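Local coordinates for Ras-related protein Rab-7L1 (Homo sapiens, PDB 6HH2), which binds GDP and GTP as a Rab-family small GTPase of vesicle trafficking, recruiting the kinase LRRK2 to the Golgi complex and stimulating its activity, at residues 124-129 and 166-171; 84-89 and 174-179; 49-52 and 58-61. The protein carries 4 engineered substitutions. One frame throughout, in Å; residues are numbered along the deposited sequence.

All three contacts involve the central mixed sheet of the Ras-like G domain. Contact 3 comes first along the chain and closes before the others open; it pairs strand 48-55, at one outer edge, with strand 58-66. Contact 1 is nested inside the long loop closed by contact 2. These two, centres about 12 Å apart, set successive parts of helix 165-178 on the neighbouring strands 123-128 and 86-92, themselves joined by backbone hydrogen bonds of Leu124 and Leu126 to Ile89. The centre of contact 3 is about 14 Å from that of contact 2, which it touches through Val60 and Met177, and about 18 Å from that of contact 1. One C-terminal helix thus spans the sheet from the hairpin toward the strand that leads to the nucleotide.

Contact 1: 124-129 and 166-171; sequences LLLANK and NEAMRV. With GDP (guanosine-5'-diphosphate), chain B.
Ala168, on the helix 165-178, presents its CB to two leucines of strand 123-128. CD2 of Leu124 and CD2 of Leu126 each lie 4.2 Å from that methyl. Leu124 reaches it with CG anti to the backbone N (chi1 171°), and the same CD2 passes 3.8 Å from the carbonyl O of Ala168. No hydrogen bond crosses here; Val88 and Leu26 also pack on Leu126, and Thr155 touches Ala168. On the solvent side of the helix, Arg170 grips Glu167 side-on, NE to OE1 at 2.8 Å and NH2 to OE2, with both oxygens close to the guanidinium plane. NH1 of Arg170 turns to Glu174.

The strand then delivers Asn128 and Lys129 of the NKxD motif, whose Asp131 also hydrogen-bonds GDP. Lys129 runs over one face of the guanine. Its CB lies near N1 of GDP and its CG is 3.5 Å from C6 of GDP; CD moves on to N3 and C4, and CE lies 3.6 Å from O4' of the ribose. The extended chain brings NZ to a 3.1 Å hydrogen bond with O4' of GDP, and Ala20 O takes a second one. Lys129 N adds a weak bond to O6 of GDP. Asn128 ND2 comes within 3.2 Å of N7 of GDP while bonding to Val21 O, and its OD1 receives Thr157 OG1 and Val159 N, so neighbouring loops fix the amide's rotation. The chemistry is divided: apolar methyls seat the strand against the helix, whereas polar groups and a lysine's aliphatic stem hold the nucleotide.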
loop_
_atom_site.group_PDB
_atom_site.type_symbol
_atom_site.label_atom_id
_atom_site.label_comp_id
_atom_site.label_asym_id
_atom_site.label_seq_id
_atom_site.Cartn_x
_atom_site.Cartn_y
_atom_site.Cartn_z
ATOM N N LEU A 124 -0.918 5.584 2.936
ATOM C CA LEU A 124 0.527 5.797 3.005
ATOM C C LEU A 124 1.030 5.992 1.583
ATOM O O LEU A 124 0.810 5.129 0.722
ATOM C CB LEU A 124 1.178 4.569 3.637
ATOM C CG LEU A 124 2.685 4.589 3.572
ATOM C CD1 LEU A 124 3.300 5.835 4.330
ATOM C CD2 LEU A 124 3.202 3.283 4.180
ATOM N N LEU A 125 1.592 7.152 1.293
ATOM C CA LEU A 125 2.129 7.472 -0.022
ATOM C C LEU A 125 3.601 7.048 -0.092
ATOM O O LEU A 125 4.399 7.507 0.731
ATOM C CB LEU A 125 1.953 8.962 -0.259
ATOM C CG LEU A 125 2.486 9.501 -1.604
ATOM C CD1 LEU A 125 1.620 8.994 -2.777
ATOM C CD2 LEU A 125 2.480 11.070 -1.604
ATOM N N LEU A 126 3.942 6.148 -1.026
ATOM C CA LEU A 126 5.314 5.686 -1.190
ATOM C C LEU A 126 5.915 6.283 -2.463
ATOM O O LEU A 126 5.439 6.001 -3.579
ATOM C CB LEU A 126 5.411 4.167 -1.245
ATOM C CG LEU A 126 4.919 3.410 -0.004
ATOM C CD1 LEU A 126 5.320 1.969 -0.150
ATOM C CD2 LEU A 126 5.554 3.945 1.278
ATOM N N ALA A 127 6.954 7.087 -2.281
ATOM C CA ALA A 127 7.735 7.667 -3.377
ATOM C C ALA A 127 8.789 6.626 -3.712
ATOM O O ALA A 127 9.916 6.646 -3.175
ATOM C CB ALA A 127 8.357 8.983 -2.888
ATOM N N ASN A 128 8.412 5.721 -4.605
ATOM C CA ASN A 128 9.252 4.553 -4.882
ATOM C C ASN A 128 10.266 4.852 -5.986
ATOM O O ASN A 128 10.164 5.848 -6.704
ATOM C CB ASN A 128 8.388 3.310 -5.220
ATOM C CG ASN A 128 9.210 2.027 -5.203
ATOM O OD1 ASN A 128 10.010 1.818 -4.301
ATOM N ND2 ASN A 128 9.027 1.171 -6.225
ATOM N N LYS A 129 11.233 3.933 -6.134
ATOM C CA LYS A 129 12.382 4.070 -7.047
ATOM C C LYS A 129 13.296 5.224 -6.637
ATOM O O LYS A 129 13.907 5.876 -7.491
ATOM C CB LYS A 129 11.984 4.165 -8.533
ATOM C CG LYS A 129 10.931 3.125 -8.993
ATOM C CD LYS A 129 11.041 2.910 -10.482
ATOM C CE LYS A 129 9.884 2.010 -10.887
ATOM N NZ LYS A 129 10.004 1.716 -12.397
ATOM N N ASN A 166 10.298 -2.427 4.826
ATOM C CA ASN A 166 9.780 -3.089 6.016
ATOM C C ASN A 166 9.337 -2.071 7.066
ATOM O O ASN A 166 8.325 -2.273 7.755
ATOM C CB ASN A 166 10.848 -3.985 6.610
ATOM C CG ASN A 166 11.132 -5.187 5.697
ATOM O OD1 ASN A 166 10.380 -5.475 4.759
ATOM N ND2 ASN A 166 12.225 -5.881 5.997
ATOM N N GLU A 167 10.079 -0.980 7.204
ATOM C CA GLU A 167 9.743 -0.021 8.251
ATOM C C GLU A 167 8.498 0.793 7.885
ATOM O O GLU A 167 7.676 1.076 8.765
ATOM C CB GLU A 167 10.944 0.888 8.501
ATOM C CG GLU A 167 12.075 0.209 9.275
ATOM C CD GLU A 167 11.683 -0.040 10.712
ATOM O OE1 GLU A 167 11.108 -1.117 10.992
ATOM O OE2 GLU A 167 11.876 0.841 11.575
ATOM N N ALA A 168 8.354 1.168 6.625
ATOM C CA ALA A 168 7.124 1.842 6.214
ATOM C C ALA A 168 5.918 0.944 6.459
ATOM O O ALA A 168 4.898 1.400 7.016
ATOM C CB ALA A 168 7.230 2.222 4.744
ATOM N N MET A 169 6.005 -0.344 6.053
ATOM C CA MET A 169 4.878 -1.233 6.333
ATOM C C MET A 169 4.652 -1.431 7.822
ATOM O O MET A 169 3.492 -1.542 8.261
ATOM C CB MET A 169 5.111 -2.591 5.673
ATOM C CG MET A 169 5.145 -2.536 4.141
ATOM S SD MET A 169 3.609 -1.768 3.403
ATOM C CE MET A 169 2.431 -3.031 3.894
ATOM N N ARG A 170 5.728 -1.498 8.616
ATOM C CA ARG A 170 5.572 -1.715 10.040
ATOM C C ARG A 170 4.781 -0.578 10.686
ATOM O O ARG A 170 3.886 -0.817 11.496
ATOM C CB ARG A 170 6.942 -1.853 10.712
ATOM C CG ARG A 170 6.791 -2.105 12.190
ATOM C CD ARG A 170 8.159 -2.150 12.938
ATOM N NE ARG A 170 8.955 -0.916 12.798
ATOM C CZ ARG A 170 8.683 0.234 13.421
ATOM N NH1 ARG A 170 7.653 0.348 14.266
ATOM N NH2 ARG A 170 9.477 1.285 13.213
ATOM N N VAL A 171 5.084 0.677 10.314
ATOM C CA VAL A 171 4.345 1.773 10.956
ATOM C C VAL A 171 2.897 1.793 10.489
ATOM O O VAL A 171 2.001 2.179 11.254
ATOM C CB VAL A 171 5.053 3.136 10.813
ATOM C CG1 VAL A 171 6.492 3.073 11.399
ATOM C CG2 VAL A 171 4.976 3.656 9.395
HETATM P PB GDP B . 3.861 -2.544 -11.192
HETATM O O1B GDP B . 3.461 -1.367 -10.383
HETATM O O2B GDP B . 3.547 -2.422 -12.645
HETATM O O3B GDP B . 3.407 -3.865 -10.603
HETATM O O3A GDP B . 5.501 -2.505 -11.144
HETATM P PA GDP B . 6.524 -3.722 -11.059
HETATM O O1A GDP B . 6.641 -4.261 -9.656
HETATM O O2A GDP B . 6.180 -4.715 -12.160
HETATM O "O5'" GDP B . 7.905 -3.010 -11.407
HETATM C "C5'" GDP B . 8.123 -2.388 -12.665
HETATM C "C4'" GDP B . 9.623 -2.306 -12.933
HETATM O "O4'" GDP B . 10.209 -1.385 -11.954
HETATM C "C3'" GDP B . 10.286 -3.644 -12.678
HETATM O "O3'" GDP B . 11.343 -3.740 -13.648
HETATM C "C2'" GDP B . 10.862 -3.511 -11.282
HETATM O "O2'" GDP B . 12.027 -4.315 -11.147
HETATM C "C1'" GDP B . 11.229 -2.053 -11.272
HETATM N N9 GDP B . 11.262 -1.502 -9.913
HETATM C C8 GDP B . 10.334 -1.712 -8.936
HETATM N N7 GDP B . 10.673 -1.013 -7.805
HETATM C C5 GDP B . 11.821 -0.355 -8.095
HETATM C C6 GDP B . 12.721 0.536 -7.368
HETATM O O6 GDP B . 12.508 0.835 -6.178
HETATM N N1 GDP B . 13.777 0.999 -8.048
HETATM C C2 GDP B . 14.103 0.692 -9.314
HETATM N N2 GDP B . 15.252 1.201 -9.910
HETATM N N3 GDP B . 13.326 -0.161 -10.022
HETATM C C4 GDP B . 12.215 -0.669 -9.447
#

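Contact 2: 84-89 and 174-179; sequences ASAAVI and EKMMRN. Engineered in segment 84-89: Ala87 (natural residue Cys).
Met176 points its thioether from the last turns of helix 165-178 at the start of strand 86-92. The tight part is small. SD lies 3.6 Å from CB of Ala86 and 3.9 Å from CB of Ser85, while CG of Met176 stands 4.0 Å from the same Ala86 methyl. With CG anti to the carbonyl carbon (chi1 -68°) and chi2 nearly straight, the side chain extends across to the strand before bending at chi3. Leu172, one turn earlier in the helix, also packs on Ala86, and together with Met169 it covers Val88. Ala87, an engineered residue that is Cys in nature, faces instead Leu109 of helix 96-112.

Toward the chain end the fit becomes looser and wetter. Asn179 does not touch the strand segment directly; a water spans the distance, donating to Ser85 O at 2.9 Å and accepting from Asn179 ND2 at 3.0 Å. The contact lies away from the nucleotide site and joins the C-terminal helix to a central strand of the G domain. Its chemistry implies that dispersion between the sulfur, the Ala86 methyl and the Ser85 methylene holds the buried side, whereas the carbonyl of Ser85 at the margin is satisfied through water.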
loop_
_atom_site.group_PDB
_atom_site.type_symbol
_atom_site.label_atom_id
_atom_site.label_comp_id
_atom_site.label_asym_id
_atom_site.label_seq_id
_atom_site.Cartn_x
_atom_site.Cartn_y
_atom_site.Cartn_z
ATOM N N ALA A 84 -11.319 -2.948 3.019
ATOM C CA ALA A 84 -9.900 -2.690 3.256
ATOM C C ALA A 84 -9.717 -1.838 4.506
ATOM O O ALA A 84 -10.571 -1.028 4.869
ATOM C CB ALA A 84 -9.263 -1.943 2.089
ATOM N N SER A 85 -8.574 -2.051 5.171
ATOM C CA SER A 85 -8.188 -1.307 6.362
ATOM C C SER A 85 -7.176 -0.208 6.094
ATOM O O SER A 85 -6.991 0.658 6.959
ATOM C CB SER A 85 -7.625 -2.286 7.412
ATOM O OG SER A 85 -8.699 -3.020 7.994
ATOM N N ALA A 86 -6.529 -0.186 4.950
ATOM C CA ALA A 86 -5.516 0.823 4.643
ATOM C C ALA A 86 -5.204 0.721 3.170
ATOM O O ALA A 86 -5.478 -0.306 2.518
ATOM C CB ALA A 86 -4.182 0.610 5.421
ATOM N N ALA A 87 -4.585 1.776 2.644
ATOM C CA ALA A 87 -4.081 1.761 1.286
ATOM C C ALA A 87 -2.654 2.262 1.254
ATOM O O ALA A 87 -2.292 3.200 1.985
ATOM C CB ALA A 87 -4.921 2.676 0.387
ATOM N N VAL A 88 -1.834 1.595 0.447
ATOM C CA VAL A 88 -0.488 2.020 0.103
ATOM C C VAL A 88 -0.582 2.523 -1.312
ATOM O O VAL A 88 -0.954 1.751 -2.220
ATOM C CB VAL A 88 0.461 0.838 0.150
ATOM C CG1 VAL A 88 1.865 1.233 -0.306
ATOM C CG2 VAL A 88 0.569 0.283 1.591
ATOM N N ILE A 89 -0.394 3.810 -1.540
ATOM C CA ILE A 89 -0.480 4.447 -2.855
ATOM C C ILE A 89 0.930 4.733 -3.335
ATOM O O ILE A 89 1.658 5.518 -2.686
ATOM C CB ILE A 89 -1.348 5.705 -2.826
ATOM C CG1 ILE A 89 -2.744 5.330 -2.281
ATOM C CG2 ILE A 89 -1.402 6.326 -4.249
ATOM C CD1 ILE A 89 -3.796 6.442 -2.349
ATOM N N GLU A 174 1.137 -0.767 12.678
ATOM C CA GLU A 174 0.882 -0.257 14.013
ATOM C C GLU A 174 -0.285 0.709 14.005
ATOM O O GLU A 174 -1.095 0.711 14.945
ATOM C CB GLU A 174 2.158 0.327 14.607
ATOM C CG GLU A 174 3.293 -0.741 14.663
ATOM C CD GLU A 174 4.509 -0.304 15.422
ATOM O OE1 GLU A 174 4.411 0.750 16.077
ATOM O OE2 GLU A 174 5.546 -1.016 15.419
ATOM N N LYS A 175 -0.448 1.457 12.915
ATOM C CA LYS A 175 -1.608 2.352 12.826
ATOM C C LYS A 175 -2.908 1.567 12.665
ATOM O O LYS A 175 -3.943 1.943 13.227
ATOM C CB LYS A 175 -1.415 3.319 11.651
ATOM C CG LYS A 175 -2.643 4.241 11.397
ATOM C CD LYS A 175 -2.792 5.241 12.534
ATOM C CE LYS A 175 -1.893 6.441 12.303
ATOM N NZ LYS A 175 -2.195 7.436 13.374
ATOM N N MET A 176 -2.894 0.518 11.848
ATOM C CA MET A 176 -4.100 -0.297 11.691
ATOM C C MET A 176 -4.478 -0.966 13.006
ATOM O O MET A 176 -5.664 -1.092 13.326
ATOM C CB MET A 176 -3.895 -1.351 10.605
ATOM C CG MET A 176 -3.779 -0.723 9.176
ATOM S SD MET A 176 -3.786 -1.961 7.883
ATOM C CE MET A 176 -2.216 -2.861 8.197
ATOM N N MET A 177 -3.479 -1.377 13.801
ATOM C CA MET A 177 -3.784 -1.921 15.127
ATOM C C MET A 177 -4.405 -0.862 16.038
ATOM O O MET A 177 -5.377 -1.134 16.756
ATOM C CB MET A 177 -2.516 -2.512 15.756
ATOM C CG MET A 177 -2.064 -3.812 15.076
ATOM S SD MET A 177 -3.192 -5.166 15.430
ATOM C CE MET A 177 -2.775 -5.546 17.137
ATOM N N ARG A 178 -3.882 0.360 15.995
ATOM C CA ARG A 178 -4.438 1.441 16.798
ATOM C C ARG A 178 -5.870 1.745 16.385
ATOM O O ARG A 178 -6.718 2.054 17.221
ATOM C CB ARG A 178 -3.564 2.684 16.668
ATOM C CG ARG A 178 -3.943 3.764 17.682
ATOM C CD ARG A 178 -3.025 4.976 17.631
ATOM N NE ARG A 178 -3.490 6.004 18.573
ATOM C CZ ARG A 178 -2.847 7.148 18.819
ATOM N NH1 ARG A 178 -1.697 7.416 18.190
ATOM N NH2 ARG A 178 -3.356 8.020 19.681
ATOM N N ASN A 179 -6.162 1.657 15.092
ATOM C CA ASN A 179 -7.512 1.936 14.625
ATOM C C ASN A 179 -8.476 0.784 14.867
ATOM O O ASN A 179 -9.668 0.952 14.599
ATOM C CB ASN A 179 -7.481 2.194 13.117
ATOM C CG ASN A 179 -6.884 3.533 12.753
ATOM O OD1 ASN A 179 -6.742 4.410 13.609
ATOM N ND2 ASN A 179 -6.583 3.728 11.464
HETATM O O HOH W 1 -6.943 1.205 9.804
#

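Contact 3: 49-52 and 58-61; sequences LKVL and EIVR
Leu52 and Val60 form a hydrogen-bonded pair in the antiparallel beta hairpin of strands 48-55 and 58-66, the edge hairpin of the Ras-like fold. Leu52 N gives its hydrogen to Val60 O at 2.9 Å, and Val60 N returns the bond to Leu52 O at the same length, both nearly straight. Next comes the non-hydrogen-bonded pair Val51 and Arg61, whose CA atoms are 4.5 Å apart. Here CA-H...O contacts accompany the ladder: CA of Val51 meets Val60 O at 3.4 Å, and CA of Arg61 meets Lys50 O at 3.5 Å.

Leu49, Val51, Ile59 and Arg61 share one face of the hairpin. CG1 of Val51 meets CD1 of Ile59 at 3.9 Å where the two side chains cross, and the Ile59 branch gets there with CG1 held between backbone N and carbonyl carbon (chi1 61°). CD1 of Leu49 touches the aliphatic stem of Arg61 at CG. On the opposite face Leu52 and Val60 both pack on Ile173 of helix 165-178, and Val60 also meets Met177 and Phe11.

Further out, polar ends are settled by neighbours. Arg61 NH1 makes a salt bridge with Asp8 of strand 8-17; the backbone of His9 in that strand also hydrogen-bonds those of Ile59 and Arg61. Lys50 bonds through NZ to Tyr30 O and makes a cation-pi contact with Tyr30. Tyr39, a GTP-binding residue that opens the probable effector region, bonds through OH to Leu49 N. Nearest to the Arg61 guanidinium across the hairpin is CG2 of Val51, approaching obliquely, 4.2 Å from NE of Arg61.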
loop_
_atom_site.group_PDB
_atom_site.type_symbol
_atom_site.label_atom_id
_atom_site.label_comp_id
_atom_site.label_asym_id
_atom_site.label_seq_id
_atom_site.Cartn_x
_atom_site.Cartn_y
_atom_site.Cartn_z
ATOM N N LEU A 49 -0.432 -13.194 1.311
ATOM C CA LEU A 49 -0.483 -13.062 2.762
ATOM C C LEU A 49 0.882 -12.710 3.349
ATOM O O LEU A 49 1.944 -13.083 2.828
ATOM C CB LEU A 49 -0.850 -14.414 3.340
ATOM C CG LEU A 49 -2.227 -14.662 3.981
ATOM C CD1 LEU A 49 -3.318 -13.661 3.767
ATOM C CD2 LEU A 49 -2.675 -16.104 3.853
ATOM N N LYS A 50 0.845 -12.037 4.499
ATOM C CA LYS A 50 1.987 -11.957 5.411
ATOM C C LYS A 50 1.449 -12.185 6.811
ATOM O O LYS A 50 0.404 -11.635 7.177
ATOM C CB LYS A 50 2.704 -10.630 5.337
ATOM C CG LYS A 50 4.070 -10.669 6.119
ATOM C CD LYS A 50 4.549 -9.280 6.168
ATOM C CE LYS A 50 6.009 -9.241 6.638
ATOM N NZ LYS A 50 6.898 -10.006 5.681
ATOM N N VAL A 51 2.140 -12.994 7.615
ATOM C CA VAL A 51 1.646 -13.293 8.947
ATOM C C VAL A 51 2.772 -12.980 9.926
ATOM O O VAL A 51 3.913 -13.388 9.706
ATOM C CB VAL A 51 1.218 -14.757 9.099
ATOM C CG1 VAL A 51 0.574 -15.010 10.471
ATOM C CG2 VAL A 51 0.242 -15.157 7.970
ATOM N N LEU A 52 2.465 -12.267 11.001
ATOM C CA LEU A 52 3.462 -11.840 11.975
ATOM C C LEU A 52 2.941 -12.148 13.366
ATOM O O LEU A 52 1.779 -11.854 13.683
ATOM C CB LEU A 52 3.696 -10.310 11.888
ATOM C CG LEU A 52 4.335 -9.825 10.589
ATOM C CD1 LEU A 52 4.218 -8.313 10.505
ATOM C CD2 LEU A 52 5.805 -10.290 10.544
ATOM N N GLU A 58 -1.335 -13.170 20.187
ATOM C CA GLU A 58 -1.958 -12.525 19.036
ATOM C C GLU A 58 -1.073 -12.620 17.806
ATOM O O GLU A 58 0.143 -12.439 17.889
ATOM C CB GLU A 58 -2.106 -11.031 19.252
ATOM C CG GLU A 58 -2.921 -10.678 20.500
ATOM C CD GLU A 58 -2.764 -9.209 20.821
ATOM O OE1 GLU A 58 -1.756 -8.803 21.451
ATOM O OE2 GLU A 58 -3.614 -8.434 20.385
ATOM N N ILE A 59 -1.700 -12.810 16.652
ATOM C CA ILE A 59 -0.991 -12.638 15.400
ATOM C C ILE A 59 -1.689 -11.537 14.596
ATOM O O ILE A 59 -2.861 -11.201 14.831
ATOM C CB ILE A 59 -0.909 -13.945 14.593
ATOM C CG1 ILE A 59 -2.305 -14.439 14.253
ATOM C CG2 ILE A 59 -0.071 -15.024 15.319
ATOM C CD1 ILE A 59 -2.301 -15.431 13.095
ATOM N N VAL A 60 -0.935 -10.947 13.670
ATOM C CA VAL A 60 -1.432 -10.015 12.650
ATOM C C VAL A 60 -1.304 -10.703 11.303
ATOM O O VAL A 60 -0.239 -11.246 10.979
ATOM C CB VAL A 60 -0.589 -8.734 12.648
ATOM C CG1 VAL A 60 -0.884 -7.901 11.390
ATOM C CG2 VAL A 60 -0.889 -7.917 13.924
ATOM N N ARG A 61 -2.386 -10.708 10.536
ATOM C CA ARG A 61 -2.407 -11.325 9.212
ATOM C C ARG A 61 -2.753 -10.221 8.216
ATOM O O ARG A 61 -3.765 -9.522 8.385
ATOM C CB ARG A 61 -3.440 -12.452 9.183
ATOM C CG ARG A 61 -3.634 -13.094 7.812
ATOM C CD ARG A 61 -4.580 -14.316 7.857
ATOM N NE ARG A 61 -3.945 -15.443 8.531
ATOM C CZ ARG A 61 -4.234 -15.859 9.761
ATOM N NH1 ARG A 61 -5.178 -15.256 10.472
ATOM N NH2 ARG A 61 -3.587 -16.902 10.271
#